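Local structure of malate oxidoreductase (Thermotoga maritima, 1VL6) at residues R272-K277 and N295-I300; L350-A355 and T382-S387. The protein probably catalyses the NAD-dependent oxidative decarboxylation of malate to pyruvate, as a malic enzyme. All blocks are in the same frame, centred on the assembly; numbering follows the deposited sequence.

Overall arrangement
Starting from the N terminus, the chain first builds a parallel sheet of strands 71-76, 110-115, 137-140 and 163-165, then crosses through helix 166-186 into the mixed sheet of the NAD-binding domain. Contact 1 closes first: after strand 266-269 the chain passes through helix 278-281 and strand 289-292, and the loop at 295-300 comes back against 272-277. Contact 2 opens only later, joining helix 346-358 to helix 374-386 near the C terminus. The two follow in series, neither nesting nor crossing, on opposite sides of the chain's centre, with centres 31 Å apart. One joins loops beyond neighbouring strands; the other pairs the last two helices.

Contact 1 of 2, residues R272-K277 and N295-I300; sequences RGNILK and NPVPEI
Asn274 and Leu276 point their backbone N-H groups at Pro298 and Glu299, joining two loops that follow the neighbouring parallel strands 266-269 and 289-292 of the Rossmann-type NAD-binding domain. The direct hydrogen bonds across the segments are all between backbone atoms. Asn274 N donates to Pro298 O at 3.0 Å. The next carbonyl, Glu299 O, accepts from Leu276 N at 3.1 Å and takes a second, weak and bent bond from Ile275 N. A water adds a side-chain link by donating to both Asn274 OD1 and Pro298 O, so two bonds grip that proline carbonyl.

Side-chain packing adds to these bonds. Ile275 and Glu299 run side by side, pointing the same way, with CG1 of the isoleucine 3.8 Å from CG of the glutamate. The Glu299 chain bends at chi2 (89°), and its carboxylate is held by residues just past the two strands, OE2 by Ser271 OG and OE1 by Ala294 N. Asn274 crosses Val297 at about a right angle, ND2 lying 3.7 Å from CG1. Deeper in, Leu276 CB rests 4.2 Å from Ile300 CB.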
loop_
_atom_site.group_PDB
_atom_site.type_symbol
_atom_site.label_atom_id
_atom_site.label_comp_id
_atom_site.label_asym_id
_atom_site.label_seq_id
_atom_site.Cartn_x
_atom_site.Cartn_y
_atom_site.Cartn_z
ATOM N N ARG A 272 40.494 5.597 -4.315
ATOM C CA ARG A 272 40.287 6.950 -4.820
ATOM C C ARG A 272 40.291 7.014 -6.358
ATOM O O ARG A 272 40.608 6.036 -7.055
ATOM C CB ARG A 272 41.375 7.859 -4.263
ATOM C CG ARG A 272 41.276 7.994 -2.732
ATOM C CD ARG A 272 42.427 8.738 -2.109
ATOM N NE ARG A 272 43.706 8.145 -2.514
ATOM C CZ ARG A 272 44.631 8.743 -3.284
ATOM N NH1 ARG A 272 44.458 9.986 -3.753
ATOM N NH2 ARG A 272 45.749 8.085 -3.584
ATOM N N GLY A 273 39.920 8.164 -6.890
ATOM C CA GLY A 273 39.756 8.302 -8.339
ATOM C C GLY A 273 41.048 8.671 -9.082
ATOM O O GLY A 273 41.933 9.358 -8.557
ATOM N N ASN A 274 41.144 8.169 -10.311
ATOM C CA ASN A 274 42.242 8.471 -11.207
ATOM C C ASN A 274 43.620 8.338 -10.578
ATOM O O ASN A 274 44.416 9.239 -10.656
ATOM C CB ASN A 274 42.020 9.857 -11.866
ATOM C CG ASN A 274 40.750 9.887 -12.736
ATOM O OD1 ASN A 274 40.490 8.972 -13.518
ATOM N ND2 ASN A 274 39.949 10.939 -12.584
ATOM N N ILE A 275 43.911 7.192 -10.000
ATOM C CA ILE A 275 45.231 6.969 -9.416
ATOM C C ILE A 275 46.054 5.935 -10.140
ATOM O O ILE A 275 47.242 5.892 -9.941
ATOM C CB ILE A 275 45.166 6.568 -7.929
ATOM C CG1 ILE A 275 44.345 5.291 -7.750
ATOM C CG2 ILE A 275 44.651 7.708 -7.091
ATOM C CD1 ILE A 275 44.328 4.835 -6.343
ATOM N N LEU A 276 45.423 5.058 -10.915
ATOM C CA LEU A 276 46.141 4.019 -11.641
ATOM C C LEU A 276 46.466 4.514 -13.050
ATOM O O LEU A 276 45.574 4.675 -13.871
ATOM C CB LEU A 276 45.279 2.763 -11.656
ATOM C CG LEU A 276 46.013 1.473 -11.949
ATOM C CD1 LEU A 276 45.168 0.254 -11.498
ATOM C CD2 LEU A 276 46.356 1.406 -13.428
ATOM N N LYS A 277 47.733 4.800 -13.314
ATOM C CA LYS A 277 48.119 5.355 -14.627
ATOM C C LYS A 277 48.017 4.258 -15.712
ATOM O O LYS A 277 48.357 3.081 -15.487
ATOM C CB LYS A 277 49.512 6.001 -14.592
ATOM C CG LYS A 277 49.519 7.245 -13.750
ATOM C CD LYS A 277 50.779 8.122 -13.888
ATOM C CE LYS A 277 50.486 9.569 -13.431
ATOM N NZ LYS A 277 51.518 10.583 -13.827
ATOM N N ASN A 295 34.306 5.014 -5.596
ATOM C CA ASN A 295 33.053 5.689 -5.804
ATOM C C ASN A 295 33.193 7.133 -5.374
ATOM O O ASN A 295 33.596 7.405 -4.250
ATOM C CB ASN A 295 31.958 4.888 -5.039
ATOM C CG ASN A 295 30.955 5.755 -4.272
ATOM O OD1 ASN A 295 30.468 6.758 -4.778
ATOM N ND2 ASN A 295 30.606 5.320 -3.055
ATOM N N PRO A 296 32.828 8.074 -6.229
ATOM C CA PRO A 296 32.171 7.831 -7.478
ATOM C C PRO A 296 33.054 7.807 -8.724
ATOM O O PRO A 296 32.551 7.361 -9.763
ATOM C CB PRO A 296 31.202 9.021 -7.560
ATOM C CG PRO A 296 31.925 10.111 -6.912
ATOM C CD PRO A 296 32.944 9.517 -5.970
ATOM N N VAL A 297 34.295 8.310 -8.663
ATOM C CA VAL A 297 35.197 8.223 -9.801
ATOM C C VAL A 297 36.083 6.982 -9.687
ATOM O O VAL A 297 36.730 6.800 -8.656
ATOM C CB VAL A 297 36.142 9.343 -9.831
ATOM C CG1 VAL A 297 36.952 9.284 -11.126
ATOM C CG2 VAL A 297 35.403 10.659 -9.676
ATOM N N PRO A 298 36.143 6.128 -10.711
ATOM C CA PRO A 298 37.006 4.931 -10.630
ATOM C C PRO A 298 38.489 5.251 -10.582
ATOM O O PRO A 298 38.882 6.331 -11.028
ATOM C CB PRO A 298 36.654 4.154 -11.905
ATOM C CG PRO A 298 35.276 4.675 -12.278
ATOM C CD PRO A 298 35.357 6.124 -11.966
ATOM N N GLU A 299 39.280 4.299 -10.045
ATOM C CA GLU A 299 40.736 4.422 -9.954
ATOM C C GLU A 299 41.391 4.705 -11.326
ATOM O O GLU A 299 42.429 5.389 -11.403
ATOM C CB GLU A 299 41.368 3.182 -9.318
ATOM C CG GLU A 299 41.237 3.161 -7.796
ATOM C CD GLU A 299 39.960 2.494 -7.288
ATOM O OE1 GLU A 299 39.026 2.305 -8.090
ATOM O OE2 GLU A 299 39.893 2.179 -6.062
ATOM N N ILE A 300 40.776 4.190 -12.393
ATOM C CA ILE A 300 41.157 4.585 -13.741
ATOM C C ILE A 300 39.943 4.588 -14.598
ATOM O O ILE A 300 39.069 3.781 -14.368
ATOM C CB ILE A 300 42.207 3.636 -14.317
ATOM C CG1 ILE A 300 42.587 4.058 -15.738
ATOM C CG2 ILE A 300 41.690 2.224 -14.314
ATOM C CD1 ILE A 300 43.817 3.296 -16.290
HETATM O O HOH W 1 38.018 7.402 -13.668
#

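Contact 2 of 2, residues L350-A355 and T382-S387; sequences LSAVEA and TAVKGS
Ser351 and Ser387 meet hydroxyl to hydroxyl in an antiparallel helix pair within the NAD-binding family region, where helix 374-386 gives way to the C-terminal residues, against the middle of helix 346-358. The short segments run at 155° to each other, and their axes come within 8.2 Å, a close approach that the small side chains along the interface permit.

From Ser387 CB, 3.8 Å from Ser351 OG, the side chain leads to the hydroxyl. A chi1 of -28° keeps OG on the side of its own backbone N and swings it back toward Ala383, four residues earlier. There OG donates to Ala383 O at 2.7 Å, the donor tilted from the carbonyl plane. Across the interface the same OG lies 2.9 Å from Ser351 OG and 3.3 Å from Ser351 CB. Ser351 OG also hydrogen-bonds Asn347 O, one turn back in its own helix. With alanine in place of Ser387, Ala383 O is likely to lose its side-chain donor and Ser351 OG its hydroxyl neighbour.

Beyond the serines the contact is apolar. Ala383 CB faces helix 346-358 between two residues one turn apart: it is 3.8 Å from Ser351 CB and equally near Ala355 CB, so a single methyl spans that turn. Alongside, Val384 meets the other helix through one branch. Its CG1 stands opposite the backbone N (chi1 174°), which places CG2 beside that N and against Ala352. Met348 also touches Val384 and Ser387, while Ala352 has Val173 of helix 166-186 as a further neighbour. At this point the gap between the helices is bridged by Val384 CG2 and Ala352 CB, 4.1 Å apart.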
loop_
_atom_site.group_PDB
_atom_site.type_symbol
_atom_site.label_atom_id
_atom_site.label_comp_id
_atom_site.label_asym_id
_atom_site.label_seq_id
_atom_site.Cartn_x
_atom_site.Cartn_y
_atom_site.Cartn_z
ATOM N N LEU A 350 29.720 -17.387 1.623
ATOM C CA LEU A 350 30.288 -18.035 0.450
ATOM C C LEU A 350 29.227 -18.682 -0.439
ATOM O O LEU A 350 29.395 -18.751 -1.650
ATOM C CB LEU A 350 31.323 -19.100 0.803
ATOM C CG LEU A 350 32.598 -18.614 1.507
ATOM C CD1 LEU A 350 33.285 -19.773 2.126
ATOM C CD2 LEU A 350 33.573 -17.859 0.615
ATOM N N SER A 351 28.143 -19.173 0.149
ATOM C CA SER A 351 27.036 -19.604 -0.675
ATOM C C SER A 351 26.538 -18.457 -1.549
ATOM O O SER A 351 26.289 -18.644 -2.739
ATOM C CB SER A 351 25.924 -20.212 0.160
ATOM O OG SER A 351 26.352 -21.465 0.631
ATOM N N ALA A 352 26.428 -17.268 -0.964
ATOM C CA ALA A 352 25.999 -16.113 -1.720
ATOM C C ALA A 352 26.987 -15.824 -2.844
ATOM O O ALA A 352 26.585 -15.644 -4.002
ATOM C CB ALA A 352 25.869 -14.935 -0.816
ATOM N N VAL A 353 28.282 -15.849 -2.522
ATOM C CA VAL A 353 29.310 -15.625 -3.549
ATOM C C VAL A 353 29.067 -16.553 -4.711
ATOM O O VAL A 353 28.937 -16.104 -5.828
ATOM C CB VAL A 353 30.713 -15.847 -3.022
ATOM C CG1 VAL A 353 31.756 -15.952 -4.200
ATOM C CG2 VAL A 353 31.064 -14.748 -2.058
ATOM N N GLU A 354 28.946 -17.836 -4.426
ATOM C CA GLU A 354 28.741 -18.834 -5.474
ATOM C C GLU A 354 27.433 -18.649 -6.258
ATOM O O GLU A 354 27.375 -18.877 -7.472
ATOM C CB GLU A 354 28.766 -20.251 -4.885
ATOM C CG GLU A 354 30.125 -20.625 -4.298
ATOM C CD GLU A 354 31.162 -20.933 -5.356
ATOM O OE1 GLU A 354 30.770 -21.112 -6.519
ATOM O OE2 GLU A 354 32.355 -21.057 -5.010
ATOM N N ALA A 355 26.394 -18.257 -5.553
ATOM C CA ALA A 355 25.116 -18.100 -6.158
ATOM C C ALA A 355 25.150 -16.930 -7.137
ATOM O O ALA A 355 24.628 -17.030 -8.272
ATOM C CB ALA A 355 24.105 -17.893 -5.062
ATOM N N THR A 382 18.009 -18.282 -1.701
ATOM C CA THR A 382 17.975 -19.743 -1.538
ATOM C C THR A 382 19.310 -20.254 -0.973
ATOM O O THR A 382 19.376 -21.095 -0.092
ATOM C CB THR A 382 17.765 -20.442 -2.860
ATOM O OG1 THR A 382 16.462 -20.174 -3.380
ATOM C CG2 THR A 382 17.765 -21.928 -2.628
ATOM N N ALA A 383 20.382 -19.720 -1.507
ATOM C CA ALA A 383 21.691 -20.164 -1.075
ATOM C C ALA A 383 21.878 -19.906 0.429
ATOM O O ALA A 383 22.304 -20.794 1.182
ATOM C CB ALA A 383 22.794 -19.466 -1.857
ATOM N N VAL A 384 21.523 -18.700 0.852
ATOM C CA VAL A 384 21.745 -18.301 2.217
ATOM C C VAL A 384 20.837 -19.044 3.212
ATOM O O VAL A 384 21.284 -19.558 4.236
ATOM C CB VAL A 384 21.616 -16.800 2.325
ATOM C CG1 VAL A 384 21.700 -16.343 3.765
ATOM C CG2 VAL A 384 22.746 -16.124 1.547
ATOM N N LYS A 385 19.562 -19.138 2.863
ATOM C CA LYS A 385 18.596 -19.897 3.620
ATOM C C LYS A 385 19.078 -21.328 3.801
ATOM O O LYS A 385 18.944 -21.879 4.867
ATOM C CB LYS A 385 17.276 -19.792 2.879
ATOM C CG LYS A 385 16.085 -20.616 3.329
ATOM C CD LYS A 385 14.937 -20.411 2.274
ATOM C CE LYS A 385 14.101 -21.684 1.924
ATOM N NZ LYS A 385 13.210 -22.185 3.060
ATOM N N GLY A 386 19.680 -21.920 2.785
ATOM C CA GLY A 386 20.091 -23.336 2.838
ATOM C C GLY A 386 21.372 -23.676 3.572
ATOM O O GLY A 386 21.596 -24.842 3.827
ATOM N N SER A 387 22.215 -22.683 3.900
ATOM C CA SER A 387 23.541 -22.969 4.494
ATOM C C SER A 387 23.699 -22.799 5.979
ATOM O O SER A 387 23.193 -21.876 6.537
ATOM C CB SER A 387 24.637 -22.034 3.974
ATOM O OG SER A 387 24.362 -21.575 2.705
#